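Local coordinates for protein RTX toxin (PDB 6A7H) that probably acts as a Ras/Rap1-specific endopeptidase, cleaving and so inactivating these small GTPases of the host, at residues Lys152-Leu157 with Thr188-Tyr193; Ser145-Asp150 with Lys179-Glu184; Glu216-Ala221 with Met231-Lys236. All blocks are in the same frame, centred on the assembly; numbering follows the deposited sequence.

Following the chain from the N terminus, the loop 145-150 comes first and strand 153-156 just after it. Helix 161-173 is then traversed before strand 180-183 returns to the loop, closing interaction 2; strand 188-191 next pairs with 153-156, closing interaction 1. Their segments alternate, so the two closures cross rather than nest, and both reach one three-stranded antiparallel sheet, in which G192 N probably bonds to K179 O. Interaction 3 follows in series: helix 205-221 and helix 229-237 meet across a short connection. V155 and Y153 touch L233, so this helix pair is tied to the sheet's other face, away from the loop.

Interaction 1. Residues Lys152-Leu157 with Thr188-Tyr193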
loop_
_atom_site.group_PDB
_atom_site.type_symbol
_atom_site.label_atom_id
_atom_site.label_comp_id
_atom_site.label_asym_id
_atom_site.label_seq_id
_atom_site.Cartn_x
_atom_site.Cartn_y
_atom_site.Cartn_z
ATOM N N LYS A 152 5.389 -0.423 13.280
ATOM C CA LYS A 152 5.702 -0.583 11.871
ATOM C C LYS A 152 7.211 -0.596 11.703
ATOM O O LYS A 152 7.738 -1.245 10.797
ATOM C CB LYS A 152 5.059 0.534 11.032
ATOM C CG LYS A 152 3.524 0.468 11.009
ATOM C CD LYS A 152 2.915 1.413 9.974
ATOM C CE LYS A 152 1.457 1.732 10.290
ATOM N NZ LYS A 152 0.650 0.512 10.539
ATOM N N TYR A 153 7.899 0.119 12.590
ATOM C CA TYR A 153 9.353 0.157 12.584
ATOM C C TYR A 153 9.939 0.070 13.994
ATOM O O TYR A 153 9.340 0.526 14.981
ATOM C CB TYR A 153 9.898 1.443 11.946
ATOM C CG TYR A 153 9.340 1.873 10.620
ATOM C CD1 TYR A 153 9.837 1.354 9.422
ATOM C CD2 TYR A 153 8.372 2.865 10.555
ATOM C CE1 TYR A 153 9.335 1.788 8.182
ATOM C CE2 TYR A 153 7.886 3.310 9.346
ATOM C CZ TYR A 153 8.362 2.772 8.161
ATOM O OH TYR A 153 7.838 3.229 6.964
ATOM N N HIS A 154 11.141 -0.478 14.064
ATOM C CA HIS A 154 11.928 -0.424 15.280
ATOM C C HIS A 154 13.260 0.182 14.901
ATOM O O HIS A 154 14.168 -0.526 14.461
ATOM C CB HIS A 154 12.093 -1.805 15.884
ATOM C CG HIS A 154 10.814 -2.574 15.962
ATOM N ND1 HIS A 154 9.927 -2.432 17.003
ATOM C CD2 HIS A 154 10.272 -3.486 15.124
ATOM C CE1 HIS A 154 8.896 -3.236 16.814
ATOM N NE2 HIS A 154 9.079 -3.886 15.679
ATOM N N VAL A 155 13.349 1.501 15.057
ATOM C CA VAL A 155 14.478 2.287 14.577
ATOM C C VAL A 155 15.497 2.629 15.663
ATOM O O VAL A 155 15.184 3.335 16.627
ATOM C CB VAL A 155 13.980 3.596 13.939
ATOM C CG1 VAL A 155 15.167 4.465 13.480
ATOM C CG2 VAL A 155 12.991 3.282 12.787
ATOM N N ASP A 156 16.713 2.118 15.506
ATOM C CA ASP A 156 17.827 2.506 16.364
ATOM C C ASP A 156 18.314 3.900 15.970
ATOM O O ASP A 156 18.881 4.077 14.898
ATOM C CB ASP A 156 18.964 1.490 16.267
ATOM C CG ASP A 156 20.203 1.902 17.063
ATOM O OD1 ASP A 156 20.103 2.776 17.957
ATOM O OD2 ASP A 156 21.281 1.332 16.794
ATOM N N LEU A 157 18.112 4.875 16.851
ATOM C CA LEU A 157 18.351 6.280 16.522
ATOM C C LEU A 157 19.801 6.701 16.720
ATOM O O LEU A 157 20.218 7.744 16.214
ATOM C CB LEU A 157 17.428 7.179 17.352
ATOM C CG LEU A 157 15.951 6.970 17.034
ATOM C CD1 LEU A 157 15.081 7.376 18.227
ATOM C CD2 LEU A 157 15.555 7.743 15.767
ATOM N N THR A 188 16.290 3.134 20.821
ATOM C CA THR A 188 15.378 2.876 19.727
ATOM C C THR A 188 13.989 3.433 19.974
ATOM O O THR A 188 13.531 3.554 21.108
ATOM C CB THR A 188 15.233 1.373 19.426
ATOM O OG1 THR A 188 14.411 0.759 20.422
ATOM C CG2 THR A 188 16.566 0.714 19.414
ATOM N N VAL A 189 13.318 3.766 18.884
ATOM C CA VAL A 189 11.917 4.095 18.954
ATOM C C VAL A 189 11.146 2.958 18.296
ATOM O O VAL A 189 11.512 2.482 17.216
ATOM C CB VAL A 189 11.602 5.434 18.271
ATOM C CG1 VAL A 189 12.188 5.487 16.838
ATOM C CG2 VAL A 189 10.105 5.663 18.270
ATOM N N HIS A 190 10.108 2.497 18.985
ATOM C CA HIS A 190 9.120 1.603 18.400
ATOM C C HIS A 190 7.988 2.479 17.839
ATOM O O HIS A 190 7.263 3.138 18.583
ATOM C CB HIS A 190 8.629 0.602 19.447
ATOM C CG HIS A 190 9.745 -0.137 20.130
ATOM N ND1 HIS A 190 10.508 -1.093 19.490
ATOM C CD2 HIS A 190 10.253 -0.026 21.379
ATOM C CE1 HIS A 190 11.425 -1.553 20.323
ATOM N NE2 HIS A 190 11.291 -0.925 21.477
ATOM N N LEU A 191 7.866 2.504 16.518
ATOM C CA LEU A 191 7.095 3.545 15.838
ATOM C C LEU A 191 5.860 3.013 15.102
ATOM O O LEU A 191 5.967 2.107 14.276
ATOM C CB LEU A 191 8.007 4.275 14.859
ATOM C CG LEU A 191 7.486 5.496 14.123
ATOM C CD1 LEU A 191 6.979 6.538 15.116
ATOM C CD2 LEU A 191 8.611 6.048 13.290
ATOM N N GLY A 192 4.695 3.588 15.403
ATOM C CA GLY A 192 3.430 3.082 14.896
ATOM C C GLY A 192 2.872 3.780 13.665
ATOM O O GLY A 192 1.741 3.519 13.259
ATOM N N TYR A 193 3.669 4.658 13.062
ATOM C CA TYR A 193 3.278 5.346 11.829
ATOM C C TYR A 193 4.217 4.956 10.694
ATOM O O TYR A 193 5.409 4.732 10.916
ATOM C CB TYR A 193 3.290 6.868 12.018
ATOM C CG TYR A 193 2.532 7.309 13.252
ATOM C CD1 TYR A 193 1.157 7.517 13.202
ATOM C CD2 TYR A 193 3.183 7.487 14.471
ATOM C CE1 TYR A 193 0.454 7.903 14.317
ATOM C CE2 TYR A 193 2.488 7.859 15.600
ATOM C CZ TYR A 193 1.116 8.067 15.515
ATOM O OH TYR A 193 0.400 8.442 16.622
#
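H154 of strand 153-156 and H190 of strand 188-191 form a non-hydrogen-bonded pair of an antiparallel sheet, and their rings make the polar link that the backbone does not make here. From H154 CB, which lies 4.0 Å from H190 ND1, the side chain leaves with CG anti to the carbonyl carbon (chi1 -47°), which swings the ring's ND1 edge across to H190. H154 ND1 meets H190 ND1 at 2.9 Å, each nitrogen arriving at the other ring's edge. CG and CE1 of H154 flank this bond, each 3.8 Å from H190 ND1, while NE2, at the tip, hydrogen-bonds to D239 OD2. The ring planes stand at 68°, rim to rim, and neither covers the other.

The other face is apolar. V189 CG1 touches V155 CB at 3.9 Å and L157 CD1 at 3.7 Å. V155 and L157 also meet L214 of helix 205-221, and V155 meets L233 of helix 229-237. A classic beta bulge starts the ladder: L191 O accepts from K152 N (2.8 Å) and Y153 N (3.2 Å).

Because two like nitrogens share the histidine bond, one must donate and the other accept, and the protonation of the two rings is therefore probably coupled.

Interaction 2. Residues Ser145-Asp150 with Lys179-Glu184; sequences SDLGFD and KATLDE
L147 and F149 lay an irregular loop over T181 and K179, at the outer strand 180-183 of a three-stranded antiparallel sheet with strand order 1-3-2. The case illustrates how a segment without regular structure can cover a sheet without adding a strand to it: no hydrogen bond joins the two segments.

L147 comes first. Its side chain lies across that of T181, and CD2 touches T181 CG2 at 3.8 Å; it also rests on H190 of the adjacent strand. L147 CB lies over one face of the F149 ring, offset toward the rim.

After G148, F149 carries most of the contact. Its CG sits between the backbone N and the carbonyl carbon (chi1 64°), which folds the ring toward the strand. The face away from L147 CB is taken by K179: CB makes a CH-pi contact, 4.1 Å from the ring centroid and 17° off the normal, while K179 O lies 3.5 Å from F149 CE1. That oxygen is also the probable acceptor for G192 N, so the ring covers a backbone bond of the sheet. Beyond CB the extended lysine chain runs off past the phenylalanine. F149 CZ comes within 3.6 Å of A180 N, and at the ring's edge, near its plane, T181 OG1 lies 3.8 Å from F149 CE2.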
loop_
_atom_site.group_PDB
_atom_site.type_symbol
_atom_site.label_atom_id
_atom_site.label_comp_id
_atom_site.label_asym_id
_atom_site.label_seq_id
_atom_site.Cartn_x
_atom_site.Cartn_y
_atom_site.Cartn_z
ATOM N N SER A 145 6.019 -6.578 23.633
ATOM C CA SER A 145 4.608 -6.953 23.509
ATOM C C SER A 145 3.705 -5.954 24.221
ATOM O O SER A 145 2.483 -5.987 24.070
ATOM C CB SER A 145 4.368 -8.353 24.069
ATOM O OG SER A 145 5.230 -9.297 23.464
ATOM N N ASP A 146 4.329 -5.059 24.983
ATOM C CA ASP A 146 3.630 -4.080 25.812
ATOM C C ASP A 146 2.842 -3.032 25.029
ATOM O O ASP A 146 1.724 -2.691 25.414
ATOM C CB ASP A 146 4.635 -3.362 26.711
ATOM C CG ASP A 146 5.732 -4.279 27.202
ATOM O OD1 ASP A 146 5.508 -4.982 28.209
ATOM O OD2 ASP A 146 6.814 -4.302 26.577
ATOM N N LEU A 147 3.444 -2.529 23.950
ATOM C CA LEU A 147 2.928 -1.388 23.192
ATOM C C LEU A 147 1.438 -1.490 22.912
ATOM O O LEU A 147 0.961 -2.510 22.416
ATOM C CB LEU A 147 3.669 -1.264 21.859
ATOM C CG LEU A 147 5.119 -1.726 21.799
ATOM C CD1 LEU A 147 5.537 -1.918 20.358
ATOM C CD2 LEU A 147 6.020 -0.717 22.490
ATOM N N GLY A 148 0.695 -0.431 23.195
ATOM C CA GLY A 148 -0.727 -0.451 22.890
ATOM C C GLY A 148 -1.061 -0.320 21.409
ATOM O O GLY A 148 -2.146 0.130 21.052
ATOM N N PHE A 149 -0.132 -0.712 20.542
ATOM C CA PHE A 149 -0.280 -0.462 19.108
ATOM C C PHE A 149 0.599 -1.394 18.277
ATOM O O PHE A 149 1.489 -2.061 18.803
ATOM C CB PHE A 149 0.037 1.009 18.774
ATOM C CG PHE A 149 1.471 1.421 19.056
ATOM C CD1 PHE A 149 2.459 1.264 18.096
ATOM C CD2 PHE A 149 1.822 1.985 20.277
ATOM C CE1 PHE A 149 3.772 1.643 18.353
ATOM C CE2 PHE A 149 3.128 2.374 20.537
ATOM C CZ PHE A 149 4.107 2.197 19.574
ATOM N N ASP A 150 0.326 -1.454 16.977
ATOM C CA ASP A 150 1.157 -2.232 16.070
ATOM C C ASP A 150 2.334 -1.396 15.563
ATOM O O ASP A 150 2.151 -0.422 14.833
ATOM C CB ASP A 150 0.331 -2.752 14.893
ATOM C CG ASP A 150 -0.766 -3.695 15.328
ATOM O OD1 ASP A 150 -0.532 -4.503 16.258
ATOM O OD2 ASP A 150 -1.866 -3.624 14.741
ATOM N N LYS A 179 1.342 6.937 19.135
ATOM C CA LYS A 179 1.734 5.560 18.841
ATOM C C LYS A 179 3.241 5.453 18.556
ATOM O O LYS A 179 3.667 5.048 17.464
ATOM C CB LYS A 179 0.934 5.015 17.656
ATOM C CG LYS A 179 -0.574 5.037 17.851
ATOM C CD LYS A 179 -1.299 4.439 16.640
ATOM C CE LYS A 179 -2.798 4.739 16.704
ATOM N NZ LYS A 179 -3.590 4.181 15.567
ATOM N N ALA A 180 4.037 5.830 19.553
ATOM C CA ALA A 180 5.487 5.717 19.478
ATOM C C ALA A 180 6.048 5.580 20.885
ATOM O O ALA A 180 5.620 6.266 21.802
ATOM C CB ALA A 180 6.099 6.911 18.774
ATOM N N THR A 181 7.026 4.701 21.033
ATOM C CA THR A 181 7.551 4.340 22.340
ATOM C C THR A 181 9.084 4.263 22.300
ATOM O O THR A 181 9.675 3.684 21.382
ATOM C CB THR A 181 6.940 3.005 22.798
ATOM O OG1 THR A 181 5.606 3.243 23.263
ATOM C CG2 THR A 181 7.745 2.383 23.903
ATOM N N LEU A 182 9.724 4.881 23.281
ATOM C CA LEU A 182 11.176 4.914 23.325
ATOM C C LEU A 182 11.723 3.868 24.272
ATOM O O LEU A 182 11.135 3.584 25.316
ATOM C CB LEU A 182 11.671 6.292 23.751
ATOM C CG LEU A 182 11.363 7.423 22.790
ATOM C CD1 LEU A 182 11.788 8.739 23.413
ATOM C CD2 LEU A 182 12.067 7.179 21.466
ATOM N N ASP A 183 12.865 3.305 23.896
ATOM C CA ASP A 183 13.626 2.420 24.765
ATOM C C ASP A 183 15.056 2.963 24.809
ATOM O O ASP A 183 15.832 2.763 23.876
ATOM C CB ASP A 183 13.560 0.981 24.245
ATOM C CG ASP A 183 14.589 0.070 24.890
ATOM O OD1 ASP A 183 14.765 0.112 26.127
ATOM O OD2 ASP A 183 15.221 -0.701 24.143
ATOM N N GLU A 184 15.389 3.680 25.881
ATOM C CA GLU A 184 16.613 4.477 25.912
ATOM C C GLU A 184 17.883 3.616 25.954
ATOM O O GLU A 184 18.923 4.000 25.399
ATOM C CB GLU A 184 16.562 5.458 27.100
ATOM C CG GLU A 184 17.909 6.000 27.615
ATOM C CD GLU A 184 18.657 5.045 28.541
ATOM O OE1 GLU A 184 18.030 4.473 29.460
ATOM O OE2 GLU A 184 19.879 4.862 28.347
#

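Interaction 3. Residues Glu216-Ala221 with Met231-Lys236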
loop_
_atom_site.group_PDB
_atom_site.type_symbol
_atom_site.label_atom_id
_atom_site.label_comp_id
_atom_site.label_asym_id
_atom_site.label_seq_id
_atom_site.Cartn_x
_atom_site.Cartn_y
_atom_site.Cartn_z
ATOM N N GLU A 216 17.426 11.138 9.387
ATOM C CA GLU A 216 18.874 11.237 9.472
ATOM C C GLU A 216 19.432 9.923 9.979
ATOM O O GLU A 216 20.391 9.401 9.420
ATOM C CB GLU A 216 19.311 12.388 10.379
ATOM C CG GLU A 216 19.127 13.764 9.767
ATOM C CD GLU A 216 19.843 13.920 8.431
ATOM O OE1 GLU A 216 21.085 13.862 8.416
ATOM O OE2 GLU A 216 19.163 14.113 7.398
ATOM N N ALA A 217 18.810 9.378 11.022
ATOM C CA ALA A 217 19.208 8.080 11.556
ATOM C C ALA A 217 19.163 7.009 10.467
ATOM O O ALA A 217 20.075 6.175 10.374
ATOM C CB ALA A 217 18.315 7.680 12.732
ATOM N N ALA A 218 18.126 7.048 9.627
ATOM C CA ALA A 218 18.005 6.055 8.552
ATOM C C ALA A 218 19.154 6.184 7.568
ATOM O O ALA A 218 19.825 5.190 7.263
ATOM C CB ALA A 218 16.664 6.187 7.822
ATOM N N LYS A 219 19.380 7.408 7.086
ATOM C CA LYS A 219 20.433 7.678 6.111
ATOM C C LYS A 219 21.791 7.230 6.618
ATOM O O LYS A 219 22.618 6.749 5.852
ATOM C CB LYS A 219 20.489 9.167 5.767
ATOM C CG LYS A 219 19.355 9.668 4.874
ATOM C CD LYS A 219 19.439 11.190 4.768
ATOM C CE LYS A 219 18.502 11.773 3.740
ATOM N NZ LYS A 219 18.618 13.268 3.744
ATOM N N LYS A 220 22.016 7.391 7.917
ATOM C CA LYS A 220 23.273 6.969 8.513
ATOM C C LYS A 220 23.388 5.450 8.629
ATOM O O LYS A 220 24.487 4.917 8.757
ATOM C CB LYS A 220 23.451 7.611 9.889
ATOM C CG LYS A 220 24.221 8.913 9.841
ATOM C CD LYS A 220 24.325 9.554 11.207
ATOM C CE LYS A 220 24.527 11.059 11.076
ATOM N NZ LYS A 220 23.398 11.704 10.346
ATOM N N ALA A 221 22.263 4.750 8.594
ATOM C CA ALA A 221 22.300 3.301 8.708
ATOM C C ALA A 221 22.710 2.698 7.368
ATOM O O ALA A 221 23.257 1.598 7.311
ATOM C CB ALA A 221 20.950 2.756 9.166
ATOM N N MET A 231 12.963 3.842 1.887
ATOM C CA MET A 231 13.314 2.462 1.565
ATOM C C MET A 231 14.274 1.870 2.606
ATOM O O MET A 231 14.171 0.691 2.964
ATOM C CB MET A 231 13.931 2.386 0.167
ATOM C CG MET A 231 14.367 0.983 -0.272
ATOM S SD MET A 231 12.987 -0.154 -0.512
ATOM C CE MET A 231 12.042 0.713 -1.760
ATOM N N ILE A 232 15.210 2.687 3.083
ATOM C CA ILE A 232 16.118 2.266 4.147
ATOM C C ILE A 232 15.320 1.876 5.398
ATOM O O ILE A 232 15.591 0.845 6.024
ATOM C CB ILE A 232 17.140 3.373 4.504
ATOM C CG1 ILE A 232 18.071 3.642 3.320
ATOM C CG2 ILE A 232 17.956 2.988 5.717
ATOM C CD1 ILE A 232 18.987 4.842 3.521
ATOM N N LEU A 233 14.332 2.692 5.754
ATOM C CA LEU A 233 13.528 2.415 6.939
ATOM C C LEU A 233 12.890 1.034 6.837
ATOM O O LEU A 233 12.871 0.285 7.818
ATOM C CB LEU A 233 12.455 3.487 7.138
ATOM C CG LEU A 233 12.921 4.822 7.738
ATOM C CD1 LEU A 233 11.799 5.835 7.614
ATOM C CD2 LEU A 233 13.330 4.691 9.209
ATOM N N LEU A 234 12.388 0.688 5.647
ATOM C CA LEU A 234 11.812 -0.641 5.439
ATOM C C LEU A 234 12.862 -1.762 5.539
ATOM O O LEU A 234 12.683 -2.724 6.299
ATOM C CB LEU A 234 11.114 -0.739 4.073
ATOM C CG LEU A 234 9.743 -0.106 3.840
ATOM C CD1 LEU A 234 9.277 -0.450 2.442
ATOM C CD2 LEU A 234 8.729 -0.575 4.871
ATOM N N LYS A 235 13.937 -1.652 4.755
ATOM C CA LYS A 235 14.889 -2.755 4.612
ATOM C C LYS A 235 15.660 -3.006 5.899
ATOM O O LYS A 235 16.118 -4.116 6.143
ATOM C CB LYS A 235 15.870 -2.483 3.462
ATOM C CG LYS A 235 15.222 -2.410 2.080
ATOM C CD LYS A 235 16.265 -2.296 0.978
ATOM C CE LYS A 235 15.657 -2.512 -0.406
ATOM N NZ LYS A 235 16.716 -2.718 -1.450
ATOM N N LYS A 236 15.803 -1.974 6.725
ATOM C CA LYS A 236 16.627 -2.113 7.915
ATOM C C LYS A 236 15.839 -2.135 9.211
ATOM O O LYS A 236 16.290 -2.744 10.167
ATOM C CB LYS A 236 17.678 -1.002 7.975
ATOM C CG LYS A 236 18.819 -1.226 7.006
ATOM C CD LYS A 236 20.037 -0.406 7.380
ATOM C CE LYS A 236 21.267 -1.291 7.536
ATOM N NZ LYS A 236 21.568 -2.077 6.304
#
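A218 faces I232 and L233 at the tight centre of this helix pair, where the axes of the helical segments 216-221 and 231-236 approach to 9.1 Å and cross at 66°. The alanine methyl is small enough to bring the backbones close. Its CB meets L233 CD2 at 3.9 Å. I232 CG2 touches the same methyl and comes to 3.3 Å from A218 O, and CD1 extends toward K219 CA. The side-chain atoms meeting at this buried centre are all carbon, with A218 O the one polar backbone atom they touch.

Toward solvent the fit changes character. K236 leans its aliphatic part on A221: CD lies 3.7 Å from A221 CB, and the bend at chi3 (125°) then sets CE 3.5 Å from A221 O. On the side of 216-221 turned from its partner, E216 joins K219 and K220 in a salt-bridge network of long pairs, with E216 OE2 3.8 Å from K219 NZ; K220 NZ also bonds to H160.

The arrangement is thus two successive helices that cross each other and pack on the Y153/V155 face of a small antiparallel sheet, the first through L214 and the second through L233.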